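Local atomic coordinates of probable dipeptidase (Pseudomonas aeruginosa, PDB entry 3B40), a protein that probably hydrolyses dipeptides as a metal-dependent dipeptidase of the membrane dipeptidase (M19) family. Residues D173-P185 with M302-F316. The protein carries 11 engineered substitutions. Numbering follows the deposited sequence.
Sequences DSSRPLPFFNDSP and MPGDPIITIWPEQRF. Engineered in segment 173-185: S184 (natural residue Thr), P185 (natural residue Ala).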
loop_
_atom_site.group_PDB
_atom_site.type_symbol
_atom_site.label_atom_id
_atom_site.label_comp_id
_atom_site.label_asym_id
_atom_site.label_seq_id
_atom_site.Cartn_x
_atom_site.Cartn_y
_atom_site.Cartn_z
ATOM N N ASP A 173 5.719 -10.810 -11.602
ATOM C CA ASP A 173 7.013 -10.159 -11.276
ATOM C C ASP A 173 6.800 -8.908 -10.413
ATOM O O ASP A 173 5.839 -8.161 -10.605
ATOM C CB ASP A 173 7.784 -9.724 -12.527
ATOM C CG ASP A 173 8.156 -10.892 -13.460
ATOM O OD1 ASP A 173 8.300 -12.052 -13.002
ATOM O OD2 ASP A 173 8.308 -10.630 -14.678
ATOM N N SER A 174 7.749 -8.638 -9.526
ATOM C CA SER A 174 7.648 -7.468 -8.684
ATOM C C SER A 174 8.425 -6.302 -9.318
ATOM O O SER A 174 9.330 -6.515 -10.115
ATOM C CB SER A 174 8.169 -7.791 -7.282
ATOM O OG SER A 174 8.272 -6.616 -6.482
ATOM N N SER A 175 8.073 -5.076 -8.963
ATOM C CA SER A 175 8.903 -3.931 -9.330
ATOM C C SER A 175 10.200 -3.917 -8.500
ATOM O O SER A 175 11.163 -3.213 -8.828
ATOM C CB SER A 175 8.119 -2.632 -9.152
ATOM O OG SER A 175 7.759 -2.379 -7.779
ATOM N N ARG A 176 10.221 -4.704 -7.420
ATOM C CA ARG A 176 11.378 -4.747 -6.513
ATOM C C ARG A 176 11.803 -6.179 -6.294
ATOM O O ARG A 176 11.523 -6.750 -5.221
ATOM C CB ARG A 176 11.035 -4.074 -5.181
ATOM C CG ARG A 176 10.999 -2.543 -5.282
ATOM C CD ARG A 176 10.757 -1.933 -3.908
ATOM N NE ARG A 176 9.384 -2.162 -3.442
ATOM C CZ ARG A 176 8.885 -1.678 -2.303
ATOM N NH1 ARG A 176 7.616 -1.936 -1.965
ATOM N NH2 ARG A 176 9.659 -0.941 -1.497
ATOM N N PRO A 177 12.457 -6.774 -7.311
ATOM C CA PRO A 177 13.024 -8.111 -7.133
ATOM C C PRO A 177 14.077 -8.072 -6.017
ATOM O O PRO A 177 14.866 -7.103 -5.918
ATOM C CB PRO A 177 13.671 -8.451 -8.511
ATOM C CG PRO A 177 13.692 -7.200 -9.311
ATOM C CD PRO A 177 12.751 -6.189 -8.645
ATOM N N LEU A 178 14.050 -9.077 -5.148
ATOM C CA LEU A 178 15.065 -9.147 -4.097
ATOM C C LEU A 178 16.185 -10.140 -4.368
ATOM O O LEU A 178 15.933 -11.354 -4.493
ATOM C CB LEU A 178 14.459 -9.557 -2.771
ATOM C CG LEU A 178 13.620 -8.585 -1.970
ATOM C CD1 LEU A 178 13.528 -9.180 -0.549
ATOM C CD2 LEU A 178 14.259 -7.190 -1.982
ATOM N N PRO A 179 17.432 -9.647 -4.352
ATOM C CA PRO A 179 18.580 -10.523 -4.561
ATOM C C PRO A 179 18.750 -11.547 -3.431
ATOM O O PRO A 179 19.266 -12.630 -3.664
ATOM C CB PRO A 179 19.755 -9.559 -4.621
ATOM C CG PRO A 179 19.329 -8.370 -3.860
ATOM C CD PRO A 179 17.837 -8.250 -4.113
ATOM N N PHE A 180 18.276 -11.220 -2.232
ATOM C CA PHE A 180 18.185 -12.207 -1.138
ATOM C C PHE A 180 17.297 -13.440 -1.449
ATOM O O PHE A 180 17.519 -14.527 -0.888
ATOM C CB PHE A 180 17.704 -11.510 0.138
ATOM C CG PHE A 180 17.916 -12.323 1.389
ATOM C CD1 PHE A 180 19.207 -12.569 1.868
ATOM C CD2 PHE A 180 16.827 -12.806 2.104
ATOM C CE1 PHE A 180 19.423 -13.334 3.051
ATOM C CE2 PHE A 180 17.025 -13.571 3.284
ATOM C CZ PHE A 180 18.320 -13.821 3.758
ATOM N N PHE A 181 16.297 -13.275 -2.324
ATOM C CA PHE A 181 15.423 -14.390 -2.777
ATOM C C PHE A 181 15.938 -15.038 -4.083
ATOM O O PHE A 181 15.253 -15.859 -4.704
ATOM C CB PHE A 181 13.999 -13.873 -3.037
ATOM C CG PHE A 181 13.279 -13.354 -1.806
ATOM C CD1 PHE A 181 13.744 -13.650 -0.519
ATOM C CD2 PHE A 181 12.087 -12.612 -1.947
ATOM C CE1 PHE A 181 13.052 -13.163 0.616
ATOM C CE2 PHE A 181 11.394 -12.129 -0.836
ATOM C CZ PHE A 181 11.878 -12.405 0.455
ATOM N N ASN A 182 17.117 -14.601 -4.509
ATOM C CA ASN A 182 17.751 -14.968 -5.793
ATOM C C ASN A 182 16.887 -14.533 -6.993
ATOM O O ASN A 182 16.877 -15.175 -8.031
ATOM C CB ASN A 182 18.121 -16.474 -5.823
ATOM C CG ASN A 182 19.011 -16.839 -7.011
ATOM O OD1 ASN A 182 19.865 -16.051 -7.410
ATOM N ND2 ASN A 182 18.795 -18.031 -7.594
ATOM N N ASP A 183 16.171 -13.420 -6.848
ATOM C CA ASP A 183 15.253 -12.932 -7.901
ATOM C C ASP A 183 16.015 -12.419 -9.120
ATOM O O ASP A 183 17.091 -11.817 -8.977
ATOM C CB ASP A 183 14.384 -11.782 -7.372
ATOM C CG ASP A 183 13.236 -12.248 -6.497
ATOM O OD1 ASP A 183 13.009 -13.468 -6.365
ATOM O OD2 ASP A 183 12.514 -11.375 -5.958
ATOM N N SER A 184 15.459 -12.632 -10.311
ATOM C CA SER A 184 15.913 -11.916 -11.505
ATOM C C SER A 184 14.840 -10.927 -11.947
ATOM O O SER A 184 13.646 -11.264 -11.917
ATOM C CB SER A 184 16.227 -12.905 -12.655
ATOM O OG SER A 184 17.482 -13.533 -12.423
ATOM N N PRO A 185 15.244 -9.724 -12.393
ATOM C CA PRO A 185 14.247 -8.731 -12.822
ATOM C C PRO A 185 13.381 -9.281 -13.963
ATOM O O PRO A 185 13.886 -9.972 -14.856
ATOM C CB PRO A 185 15.110 -7.552 -13.312
ATOM C CG PRO A 185 16.449 -8.161 -13.591
ATOM C CD PRO A 185 16.621 -9.223 -12.567
ATOM N N MET A 302 16.670 -0.073 -0.843
ATOM C CA MET A 302 16.583 -1.464 -0.460
ATOM C C MET A 302 17.870 -2.145 -0.928
ATOM O O MET A 302 18.518 -1.655 -1.857
ATOM C CB MET A 302 15.367 -2.100 -1.143
ATOM C CG MET A 302 15.560 -2.233 -2.658
ATOM S SD MET A 302 14.601 -3.556 -3.385
ATOM C CE MET A 302 14.984 -3.276 -5.132
ATOM N N PRO A 303 18.293 -3.224 -0.246
ATOM C CA PRO A 303 19.429 -4.003 -0.746
ATOM C C PRO A 303 19.109 -4.749 -2.044
ATOM O O PRO A 303 18.801 -5.935 -2.003
ATOM C CB PRO A 303 19.709 -4.982 0.400
ATOM C CG PRO A 303 18.424 -5.047 1.162
ATOM C CD PRO A 303 17.828 -3.704 1.069
ATOM N N GLY A 304 19.216 -4.061 -3.176
ATOM C CA GLY A 304 18.719 -4.592 -4.465
ATOM C C GLY A 304 19.777 -5.092 -5.445
ATOM O O GLY A 304 19.462 -5.706 -6.474
ATOM N N ASP A 305 21.039 -4.849 -5.147
ATOM C CA ASP A 305 22.128 -5.249 -6.065
ATOM C C ASP A 305 22.098 -6.741 -6.323
ATOM O O ASP A 305 22.057 -7.537 -5.374
ATOM C CB ASP A 305 23.491 -4.853 -5.520
ATOM C CG ASP A 305 23.621 -3.367 -5.334
ATOM O OD1 ASP A 305 24.360 -2.745 -6.124
ATOM O OD2 ASP A 305 22.988 -2.815 -4.397
ATOM N N PRO A 306 22.030 -7.128 -7.602
ATOM C CA PRO A 306 21.932 -8.525 -8.049
ATOM C C PRO A 306 22.985 -9.459 -7.456
ATOM O O PRO A 306 22.652 -10.571 -7.060
ATOM C CB PRO A 306 22.056 -8.402 -9.574
ATOM C CG PRO A 306 21.408 -7.094 -9.847
ATOM C CD PRO A 306 21.928 -6.204 -8.749
ATOM N N ILE A 307 24.232 -9.004 -7.397
ATOM C CA ILE A 307 25.337 -9.812 -6.838
ATOM C C ILE A 307 25.082 -10.223 -5.381
ATOM O O ILE A 307 25.630 -11.218 -4.924
ATOM C CB ILE A 307 26.703 -9.058 -6.960
ATOM C CG1 ILE A 307 27.906 -9.982 -6.702
ATOM C CG2 ILE A 307 26.738 -7.868 -6.021
ATOM C CD1 ILE A 307 28.079 -11.053 -7.675
ATOM N N ILE A 308 24.214 -9.490 -4.671
ATOM C CA ILE A 308 23.922 -9.797 -3.246
ATOM C C ILE A 308 23.415 -11.255 -3.109
ATOM O O ILE A 308 23.534 -11.877 -2.052
ATOM C CB ILE A 308 22.958 -8.730 -2.622
ATOM C CG1 ILE A 308 23.672 -7.364 -2.501
ATOM C CG2 ILE A 308 22.395 -9.211 -1.282
ATOM C CD1 ILE A 308 22.781 -6.182 -2.106
ATOM N N THR A 309 22.923 -11.851 -4.191
ATOM C CA THR A 309 22.456 -13.244 -4.087
ATOM C C THR A 309 23.549 -14.255 -3.646
ATOM O O THR A 309 23.228 -15.301 -3.054
ATOM C CB THR A 309 21.794 -13.765 -5.394
ATOM O OG1 THR A 309 21.155 -15.033 -5.129
ATOM C CG2 THR A 309 22.831 -13.939 -6.520
ATOM N N ILE A 310 24.818 -13.935 -3.913
ATOM C CA ILE A 310 25.944 -14.834 -3.524
ATOM C C ILE A 310 26.495 -14.612 -2.106
ATOM O O ILE A 310 27.291 -15.427 -1.617
ATOM C CB ILE A 310 27.130 -14.834 -4.552
ATOM C CG1 ILE A 310 27.915 -13.508 -4.498
ATOM C CG2 ILE A 310 26.600 -15.039 -5.966
ATOM C CD1 ILE A 310 29.345 -13.590 -5.067
ATOM N N TRP A 311 26.056 -13.547 -1.439
ATOM C CA TRP A 311 26.473 -13.245 -0.067
ATOM C C TRP A 311 26.002 -14.262 0.991
ATOM O O TRP A 311 24.846 -14.717 0.975
ATOM C CB TRP A 311 25.932 -11.878 0.356
ATOM C CG TRP A 311 26.565 -10.703 -0.313
ATOM C CD1 TRP A 311 27.440 -10.723 -1.361
ATOM C CD2 TRP A 311 26.359 -9.323 0.014
ATOM N NE1 TRP A 311 27.794 -9.440 -1.701
ATOM C CE2 TRP A 311 27.164 -8.564 -0.859
ATOM C CE3 TRP A 311 25.592 -8.654 0.983
ATOM C CZ2 TRP A 311 27.203 -7.166 -0.815
ATOM C CZ3 TRP A 311 25.646 -7.269 1.038
ATOM C CH2 TRP A 311 26.434 -6.544 0.150
ATOM N N PRO A 312 26.872 -14.567 1.970
ATOM C CA PRO A 312 26.365 -15.348 3.117
ATOM C C PRO A 312 25.295 -14.561 3.887
ATOM O O PRO A 312 25.278 -13.340 3.828
ATOM C CB PRO A 312 27.614 -15.572 3.992
ATOM C CG PRO A 312 28.826 -15.306 3.070
ATOM C CD PRO A 312 28.310 -14.247 2.079
ATOM N N GLU A 313 24.380 -15.247 4.565
ATOM C CA GLU A 313 23.294 -14.536 5.286
ATOM C C GLU A 313 23.816 -13.483 6.260
ATOM O O GLU A 313 23.272 -12.379 6.337
ATOM C CB GLU A 313 22.355 -15.519 6.003
ATOM C CG GLU A 313 21.627 -16.450 5.030
ATOM C CD GLU A 313 20.893 -17.597 5.727
ATOM O OE1 GLU A 313 21.264 -17.937 6.870
ATOM O OE2 GLU A 313 19.940 -18.169 5.136
ATOM N N GLN A 314 24.896 -13.819 6.968
ATOM C CA GLN A 314 25.489 -12.939 7.971
ATOM C C GLN A 314 25.920 -11.625 7.301
ATOM O O GLN A 314 25.738 -10.538 7.859
ATOM C CB GLN A 314 26.678 -13.655 8.628
ATOM C CG GLN A 314 27.341 -12.956 9.855
ATOM C CD GLN A 314 27.997 -11.611 9.551
ATOM O OE1 GLN A 314 27.717 -10.618 10.232
ATOM N NE2 GLN A 314 28.865 -11.567 8.536
ATOM N N ARG A 315 26.456 -11.726 6.086
ATOM C CA ARG A 315 26.941 -10.533 5.369
ATOM C C ARG A 315 25.774 -9.646 4.917
ATOM O O ARG A 315 25.838 -8.411 5.006
ATOM C CB ARG A 315 27.796 -10.961 4.156
ATOM C CG ARG A 315 28.474 -9.815 3.419
ATOM C CD ARG A 315 29.382 -10.388 2.309
ATOM N NE ARG A 315 29.908 -9.324 1.443
ATOM C CZ ARG A 315 30.993 -8.597 1.697
ATOM N NH1 ARG A 315 31.697 -8.802 2.808
ATOM N NH2 ARG A 315 31.377 -7.652 0.839
ATOM N N PHE A 316 24.714 -10.294 4.430
ATOM C CA PHE A 316 23.488 -9.601 4.061
ATOM C C PHE A 316 22.895 -8.874 5.265
ATOM O O PHE A 316 22.599 -7.676 5.185
ATOM C CB PHE A 316 22.458 -10.572 3.464
ATOM C CG PHE A 316 21.162 -9.913 3.114
ATOM C CD1 PHE A 316 21.045 -9.180 1.937
ATOM C CD2 PHE A 316 20.078 -9.982 3.970
ATOM C CE1 PHE A 316 19.852 -8.540 1.607
ATOM C CE2 PHE A 316 18.879 -9.346 3.661
ATOM C CZ PHE A 316 18.766 -8.624 2.472
HETATM O O HOH W 1 20.191 -11.643 -7.916
#
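Two short 3-10 turns, 179-181 and 306-310, lie against each other, with the CA atoms of P179 and T309 4.8 Å apart. P179 is the wedge between them: its ring pushes into the bend from P303 to I308, where CG sits 3.1 Å from the carbonyl oxygen of P303 and CB 3.2 Å from that of D305, while I308 CB backs the ring. Its own carbonyl oxygen takes N182 N within the turn and also meets the CA-H of T309.

Next along, F180 lies over F316 in an offset stack, planes 20° apart and centroids separated by 4.2 Å. CD1 of F180 makes the closest approach, 3.4 Å from F316 CD2, and F180 CB lies over the same face of the F316 ring, a CH-pi contact. F316 holds CG anti to its N (chi1 178°), which turns its ring toward F180. E313 CG comes obliquely to the F180 ring.

At the more exposed end, T309 OG1 donates to N182 OD1 over 2.8 Å, from above the carbonyl plane and with a bent C=O...donor angle of 107°. A water joins the carbonyl oxygens of D183 and P306. On the other flank the M302 chain runs nearly straight from CG to its methyl, bringing SD to L178 CD2 and CE to R176 CB; the R176 guanidinium goes instead to Q213.

In this M19, TIM-barrel-clan fold, the contact packs the loop between strand 160-162 and helix 193-205 against the lead-in and first turn of helix 313-328, whose Y324 also touches M302.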